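Local coordinates for protein V-type ATP synthase alpha chain (Nanoarchaeum equitans Kin4-M, PDB 5BN3) that is the A subunit (alpha chain) of a V-type ATP synthase, a P-loop protein of the ATP synthase alpha/beta family that binds ADP, at residues N78-D81 against R85-K88; N138-R143 against S242-Y247; A296-G301 against S323-A328. All blocks are in the same frame, centred on the assembly; numbering follows the deposited sequence.

Contact 1 of 3, residues N78-D81 against R85-K88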
# COMPACT_ATOMS: atom_id res chain seq x y z
N ASN A 78 -34.34 -31.66 0.15
CA ASN A 78 -33.21 -32.36 0.75
C ASN A 78 -31.94 -31.52 0.79
O ASN A 78 -31.81 -30.53 0.06
CB ASN A 78 -32.95 -33.68 0.02
CG ASN A 78 -33.95 -34.76 0.40
OD1 ASN A 78 -34.14 -35.05 1.58
ND2 ASN A 78 -34.61 -35.34 -0.59
N ILE A 79 -31.00 -31.91 1.65
CA ILE A 79 -29.72 -31.21 1.77
C ILE A 79 -28.56 -32.11 1.36
O ILE A 79 -28.48 -33.28 1.76
CB ILE A 79 -29.52 -30.65 3.20
CG1 ILE A 79 -28.18 -29.93 3.33
CG2 ILE A 79 -29.66 -31.75 4.25
CD1 ILE A 79 -28.00 -29.20 4.65
N PHE A 80 -27.66 -31.57 0.54
CA PHE A 80 -26.54 -32.34 0.01
C PHE A 80 -25.24 -31.60 0.28
O PHE A 80 -25.25 -30.40 0.54
CB PHE A 80 -26.71 -32.54 -1.50
CG PHE A 80 -28.02 -33.19 -1.88
CD1 PHE A 80 -29.15 -32.42 -2.09
CD2 PHE A 80 -28.10 -34.56 -2.03
CE1 PHE A 80 -30.35 -33.01 -2.44
CE2 PHE A 80 -29.30 -35.17 -2.38
CZ PHE A 80 -30.43 -34.39 -2.59
N ASP A 81 -24.11 -32.31 0.23
CA ASP A 81 -22.81 -31.66 0.35
C ASP A 81 -22.34 -31.16 -1.01
O ASP A 81 -23.08 -31.27 -2.00
CB ASP A 81 -21.78 -32.57 1.03
CG ASP A 81 -21.31 -33.71 0.13
OD1 ASP A 81 -21.90 -33.94 -0.94
OD2 ASP A 81 -20.33 -34.39 0.52
N ARG A 85 -23.64 -35.45 -2.13
CA ARG A 85 -23.90 -36.54 -1.20
C ARG A 85 -24.93 -36.12 -0.16
O ARG A 85 -24.79 -35.07 0.47
CB ARG A 85 -22.60 -37.01 -0.54
CG ARG A 85 -21.55 -37.50 -1.54
CD ARG A 85 -20.26 -37.95 -0.87
NE ARG A 85 -19.48 -36.83 -0.35
CZ ARG A 85 -18.27 -36.95 0.20
NH1 ARG A 85 -17.70 -38.14 0.30
NH2 ARG A 85 -17.64 -35.88 0.65
N PRO A 86 -25.98 -36.93 0.02
CA PRO A 86 -27.08 -36.57 0.93
C PRO A 86 -26.67 -36.65 2.39
O PRO A 86 -26.28 -37.72 2.86
CB PRO A 86 -28.15 -37.63 0.61
CG PRO A 86 -27.38 -38.80 0.11
CD PRO A 86 -26.19 -38.24 -0.62
N LEU A 87 -26.77 -35.53 3.10
CA LEU A 87 -26.30 -35.45 4.48
C LEU A 87 -27.19 -36.21 5.46
O LEU A 87 -26.73 -36.64 6.52
CB LEU A 87 -26.17 -33.99 4.91
CG LEU A 87 -25.07 -33.21 4.18
CD1 LEU A 87 -25.05 -31.76 4.62
CD2 LEU A 87 -23.73 -33.85 4.44
N LYS A 88 -28.46 -36.37 5.11
CA LYS A 88 -29.40 -37.13 5.94
C LYS A 88 -29.01 -38.60 5.94
O LYS A 88 -29.00 -39.25 6.98
CB LYS A 88 -30.83 -36.95 5.43
CG LYS A 88 -31.87 -37.80 6.15
CD LYS A 88 -33.28 -37.45 5.69
CE LYS A 88 -34.31 -38.39 6.30
NZ LYS A 88 -34.16 -39.79 5.82
O HOH W 1 -30.08 -35.38 2.72
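A short, buried turn-back joins strand 79-80, at the border of the central mixed sheet, and the following Asp81 to Arg85, Pro86 and Leu87, where helix 87-94 begins. The evidence is a single beta bridge between Phe80 and Pro86, made by two backbone bonds: Leu87 N to Ile79 O, nearly straight at 166°, and Asp81 N to Arg85 O at 2.9 Å. Ile79 O also accepts a bond from a water that in turn accepts one from Lys88 N. Asp81 has CG between its backbone N and carbonyl carbon (chi1 72°), which turns the carboxylate onto Arg85. There OD1 takes Arg85 N at 2.6 Å on its syn side, well out of the carboxylate plane, while OD2 uses its syn lone pair for Arg85 NE at 2.7 Å; the bond from NH2 to OD2 is weak. Arg85 NH1 hydrogen-bonds Ile103 O and forms a salt bridge with Glu49. Ile79 CG1 meets Leu87 CD1 at 3.8 Å on one side of the strand; on the other, Phe80 CE2 lies 4.0 Å from Pro86 CB. With both carboxylate oxygens engaged by one residue, rotation of Asp81 is restricted, and the nearby guanidinium probably favours its ionised form.

Contact 2 of 3, residues N138-R143 against S242-Y247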
# COMPACT_ATOMS: atom_id res chain seq x y z
N ASN A 138 -43.95 -34.53 -3.98
CA ASN A 138 -44.58 -33.82 -2.86
C ASN A 138 -45.25 -32.50 -3.23
O ASN A 138 -45.06 -31.49 -2.56
CB ASN A 138 -43.59 -33.63 -1.71
CG ASN A 138 -43.17 -34.94 -1.07
OD1 ASN A 138 -43.91 -35.51 -0.26
ND2 ASN A 138 -41.98 -35.42 -1.42
N GLY A 139 -46.04 -32.52 -4.30
CA GLY A 139 -46.77 -31.34 -4.73
C GLY A 139 -46.17 -30.61 -5.91
O GLY A 139 -46.81 -29.75 -6.51
N PHE A 140 -44.93 -30.95 -6.26
CA PHE A 140 -44.27 -30.34 -7.41
C PHE A 140 -44.32 -31.27 -8.62
O PHE A 140 -43.99 -32.45 -8.52
CB PHE A 140 -42.82 -30.00 -7.08
CG PHE A 140 -42.11 -29.24 -8.17
CD1 PHE A 140 -42.24 -27.86 -8.27
CD2 PHE A 140 -41.31 -29.90 -9.09
CE1 PHE A 140 -41.60 -27.16 -9.27
CE2 PHE A 140 -40.66 -29.21 -10.09
CZ PHE A 140 -40.81 -27.83 -10.18
N GLU A 141 -44.73 -30.73 -9.77
CA GLU A 141 -44.75 -31.50 -11.00
C GLU A 141 -43.35 -31.60 -11.61
O GLU A 141 -42.95 -30.75 -12.41
CB GLU A 141 -45.74 -30.90 -12.02
CG GLU A 141 -45.82 -31.69 -13.32
CD GLU A 141 -46.68 -31.02 -14.37
OE1 GLU A 141 -46.12 -30.54 -15.38
OE2 GLU A 141 -47.92 -30.97 -14.20
N HIS A 142 -42.62 -32.63 -11.23
CA HIS A 142 -41.29 -32.85 -11.77
C HIS A 142 -41.40 -33.41 -13.18
O HIS A 142 -41.99 -34.47 -13.40
CB HIS A 142 -40.50 -33.82 -10.89
CG HIS A 142 -39.03 -33.82 -11.15
ND1 HIS A 142 -38.10 -33.77 -10.13
CD2 HIS A 142 -38.32 -33.87 -12.30
CE1 HIS A 142 -36.88 -33.79 -10.65
NE2 HIS A 142 -36.99 -33.85 -11.96
N ARG A 143 -40.85 -32.68 -14.15
CA ARG A 143 -40.91 -33.10 -15.54
C ARG A 143 -39.69 -33.92 -15.92
O ARG A 143 -38.56 -33.44 -15.85
CB ARG A 143 -41.08 -31.88 -16.45
CG ARG A 143 -42.45 -31.22 -16.27
CD ARG A 143 -42.48 -29.79 -16.77
NE ARG A 143 -43.75 -29.14 -16.44
CZ ARG A 143 -43.99 -27.84 -16.56
NH1 ARG A 143 -43.04 -27.02 -17.01
NH2 ARG A 143 -45.17 -27.35 -16.23
N SER A 242 -40.92 -17.87 -7.45
CA SER A 242 -40.09 -18.83 -8.18
C SER A 242 -40.63 -20.25 -8.02
O SER A 242 -41.24 -20.58 -7.00
CB SER A 242 -38.65 -18.77 -7.65
OG SER A 242 -37.78 -19.59 -8.42
N ASP A 243 -40.42 -21.08 -9.04
CA ASP A 243 -40.83 -22.48 -8.98
C ASP A 243 -39.87 -23.28 -8.11
O ASP A 243 -40.28 -24.11 -7.30
CB ASP A 243 -40.87 -23.09 -10.38
CG ASP A 243 -41.92 -22.44 -11.27
OD1 ASP A 243 -43.05 -22.22 -10.80
OD2 ASP A 243 -41.60 -22.14 -12.44
N ILE A 244 -38.58 -23.02 -8.29
CA ILE A 244 -37.53 -23.75 -7.59
C ILE A 244 -36.52 -22.79 -6.96
O ILE A 244 -36.15 -21.79 -7.58
CB ILE A 244 -36.79 -24.72 -8.55
CG1 ILE A 244 -37.75 -25.78 -9.09
CG2 ILE A 244 -35.62 -25.39 -7.85
CD1 ILE A 244 -38.29 -26.70 -8.01
N VAL A 245 -36.10 -23.08 -5.73
CA VAL A 245 -35.07 -22.30 -5.06
C VAL A 245 -33.89 -23.21 -4.71
O VAL A 245 -34.07 -24.25 -4.08
CB VAL A 245 -35.60 -21.64 -3.78
CG1 VAL A 245 -34.47 -20.97 -3.01
CG2 VAL A 245 -36.68 -20.63 -4.11
N ILE A 246 -32.69 -22.81 -5.12
CA ILE A 246 -31.49 -23.54 -4.75
C ILE A 246 -30.58 -22.66 -3.91
O ILE A 246 -30.08 -21.64 -4.38
CB ILE A 246 -30.73 -24.02 -5.99
CG1 ILE A 246 -31.62 -24.98 -6.79
CG2 ILE A 246 -29.43 -24.71 -5.61
CD1 ILE A 246 -31.16 -25.18 -8.20
N TYR A 247 -30.37 -23.05 -2.65
CA TYR A 247 -29.49 -22.30 -1.77
C TYR A 247 -28.15 -23.00 -1.63
O TYR A 247 -28.07 -24.12 -1.12
CB TYR A 247 -30.13 -22.12 -0.38
CG TYR A 247 -29.49 -21.01 0.42
CD1 TYR A 247 -28.34 -21.24 1.17
CD2 TYR A 247 -30.03 -19.73 0.43
CE1 TYR A 247 -27.76 -20.23 1.91
CE2 TYR A 247 -29.45 -18.72 1.17
CZ TYR A 247 -28.31 -18.97 1.90
OH TYR A 247 -27.73 -17.96 2.63
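Phe140 and Asp243 bring the two backbones closest, yet their CA atoms remain 8.7 Å apart, a separation too wide for strand pairing and one bridged mainly by the Phe140 side chain. Phe140 extends from the edge strand 140-145. With CG anti to the backbone N (chi1 -174°), its ring reaches across to the start of strand 244-250. Ile244 answers with CD1, set over one face of that ring but offset toward the rim: the methyl carbon is 3.8 Å from the ring centroid, 27° off the normal, which meets the geometry of a CH-pi contact. Its closest approach is to Phe140 CZ, at 3.5 Å from Ile244 CD1, and Ile244 CG1 follows at 3.8 Å from the same CZ. The two side chains cross at about a right angle, and CG1 and CD1 are the isoleucine atoms that touch the ring. Beside it, Asp243 O comes obliquely to Phe140 CE1 at 3.9 Å, while Asp243 OD2 is turned to the backbone N of Ser314. The Tyr313 ring also meets that of Phe140, and Tyr313 OH bonds Glu141 O. Within 138-143, Arg143 NE donates to Glu141 OE1 at 2.9 Å, almost straight at 170°, in a salt bridge. The arrangement is an interdomain contact, in which an edge strand of the barrel-sandwich domain sets one aromatic ring against the P-loop nucleotide-binding domain.

Contact 3 of 3, residues A296-G301 against S323-A328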
# COMPACT_ATOMS: atom_id res chain seq x y z
N ALA A 296 -16.86 -27.30 -6.33
CA ALA A 296 -17.82 -28.31 -6.76
C ALA A 296 -19.25 -27.87 -6.45
O ALA A 296 -20.14 -28.03 -7.28
CB ALA A 296 -17.51 -29.64 -6.10
N SER A 297 -19.46 -27.32 -5.26
CA SER A 297 -20.80 -26.90 -4.83
C SER A 297 -21.39 -25.82 -5.73
O SER A 297 -22.60 -25.78 -5.95
CB SER A 297 -20.76 -26.41 -3.38
OG SER A 297 -20.09 -25.17 -3.28
N ILE A 298 -20.53 -24.94 -6.24
CA ILE A 298 -20.96 -23.86 -7.13
C ILE A 298 -21.44 -24.40 -8.49
O ILE A 298 -22.52 -24.04 -8.97
CB ILE A 298 -19.82 -22.84 -7.36
CG1 ILE A 298 -19.57 -22.02 -6.09
CG2 ILE A 298 -20.14 -21.93 -8.52
CD1 ILE A 298 -20.73 -21.11 -5.71
N TYR A 299 -20.63 -25.25 -9.11
CA TYR A 299 -20.99 -25.85 -10.39
C TYR A 299 -22.17 -26.80 -10.24
O TYR A 299 -23.00 -26.91 -11.14
CB TYR A 299 -19.78 -26.58 -10.99
CG TYR A 299 -18.69 -25.65 -11.48
CD1 TYR A 299 -17.76 -25.13 -10.61
CD2 TYR A 299 -18.60 -25.31 -12.82
CE1 TYR A 299 -16.76 -24.28 -11.05
CE2 TYR A 299 -17.61 -24.46 -13.27
CZ TYR A 299 -16.69 -23.95 -12.38
OH TYR A 299 -15.70 -23.10 -12.82
N LEU A 300 -22.23 -27.48 -9.10
CA LEU A 300 -23.31 -28.42 -8.81
C LEU A 300 -24.66 -27.72 -8.76
O LEU A 300 -25.63 -28.16 -9.39
CB LEU A 300 -23.06 -29.11 -7.47
CG LEU A 300 -24.02 -30.25 -7.12
CD1 LEU A 300 -23.44 -31.55 -7.63
CD2 LEU A 300 -24.30 -30.32 -5.63
N GLY A 301 -24.72 -26.63 -8.00
CA GLY A 301 -25.96 -25.88 -7.84
C GLY A 301 -26.41 -25.23 -9.13
O GLY A 301 -27.61 -25.13 -9.40
N SER A 323 -16.96 -15.52 -2.42
CA SER A 323 -15.60 -15.24 -1.98
C SER A 323 -14.88 -16.50 -1.47
O SER A 323 -13.66 -16.60 -1.58
CB SER A 323 -15.59 -14.16 -0.90
OG SER A 323 -16.18 -12.97 -1.39
N ARG A 324 -15.63 -17.44 -0.92
CA ARG A 324 -15.05 -18.67 -0.38
C ARG A 324 -14.59 -19.58 -1.51
O ARG A 324 -13.60 -20.30 -1.38
CB ARG A 324 -16.06 -19.39 0.52
CG ARG A 324 -16.70 -18.51 1.59
CD ARG A 324 -15.65 -17.78 2.40
NE ARG A 324 -16.26 -16.81 3.30
CZ ARG A 324 -15.70 -15.66 3.67
NH1 ARG A 324 -14.50 -15.33 3.20
NH2 ARG A 324 -16.33 -14.84 4.49
N TRP A 325 -15.33 -19.54 -2.61
CA TRP A 325 -14.96 -20.26 -3.83
C TRP A 325 -13.69 -19.64 -4.40
O TRP A 325 -12.78 -20.35 -4.83
CB TRP A 325 -16.11 -20.17 -4.85
CG TRP A 325 -15.78 -20.63 -6.26
CD1 TRP A 325 -14.85 -21.56 -6.63
CD2 TRP A 325 -16.38 -20.15 -7.47
NE1 TRP A 325 -14.84 -21.69 -8.00
CE2 TRP A 325 -15.77 -20.84 -8.54
CE3 TRP A 325 -17.37 -19.21 -7.76
CZ2 TRP A 325 -16.12 -20.61 -9.87
CZ3 TRP A 325 -17.72 -18.99 -9.08
CH2 TRP A 325 -17.09 -19.68 -10.12
N ALA A 326 -13.61 -18.31 -4.37
CA ALA A 326 -12.41 -17.61 -4.81
C ALA A 326 -11.20 -18.00 -3.96
O ALA A 326 -10.09 -18.13 -4.49
CB ALA A 326 -12.63 -16.12 -4.77
N GLU A 327 -11.40 -18.16 -2.66
CA GLU A 327 -10.32 -18.59 -1.77
C GLU A 327 -9.83 -19.99 -2.14
O GLU A 327 -8.63 -20.27 -2.08
CB GLU A 327 -10.78 -18.60 -0.31
CG GLU A 327 -9.71 -19.11 0.66
CD GLU A 327 -10.25 -19.43 2.04
OE1 GLU A 327 -11.45 -19.19 2.29
OE2 GLU A 327 -9.47 -19.94 2.89
N ALA A 328 -10.76 -20.86 -2.53
CA ALA A 328 -10.40 -22.21 -2.94
C ALA A 328 -9.54 -22.17 -4.20
O ALA A 328 -8.54 -22.88 -4.29
CB ALA A 328 -11.65 -23.03 -3.17
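Trp325 on helix 322-335 meets Ile298 and Tyr299 on helix 293-309, and its side chain can be followed outward from the backbone. Its CB starts 4.1 Å from Ile298 CG1. CG stands anti to the backbone N (chi1 168°), which carries the indole toward the other helix, and CG and CD2 continue along the same Ile298 CG1. At CE3 the isoleucine's second branch joins in, and CZ3 lies 3.8 Å from Ile298 CG2. That methyl sits over one face of the six-membered ring, 4.0 Å from its centroid and 15° off the normal, a CH-pi contact. CH2 is also close to CG2, whereas CZ2 turns to Tyr299, with CE1 and OH each 3.9 Å from it. The tyrosine OH lies at the indole edge, near its plane; the two ring planes stand at 82°, with centroids 5.9 Å apart. Tyr299 OH itself is hydrogen-bonded to Glu355, and Trp325 NE1 makes a weak bond to Glu295. Cys250 of strand 244-250 and Leu353 of helix 349-357 also pack on the indole. Two helices of the nucleotide-binding domain are thus joined through one buried tryptophan, an arrangement belonging to the helical layer beside the central sheet of this P-loop fold.

How the contacts relate
Along the chain the contacts come in series: contact 1 closes before contact 2 opens, and contact 2 closes before contact 3 opens. Contacts 1 and 2 lie 17 Å apart between centres and do not touch, but both reach the same mixed sheet, through strands 79-80 and 244-250, each of which pairs with strand 280-285. Contact 3 joins two helices beside that sheet, 17 Å from contact 1 and 23 Å from contact 2, centre to centre. It nevertheless packs against both: Leu300 CD2 lies 3.9 Å from Asp81 O, and Gly301 O lies 3.7 Å from Ile246 CD1. Helix 293-309 thus packs against 78-81 and 242-247, while 138-143 lies in the barrel-sandwich domain.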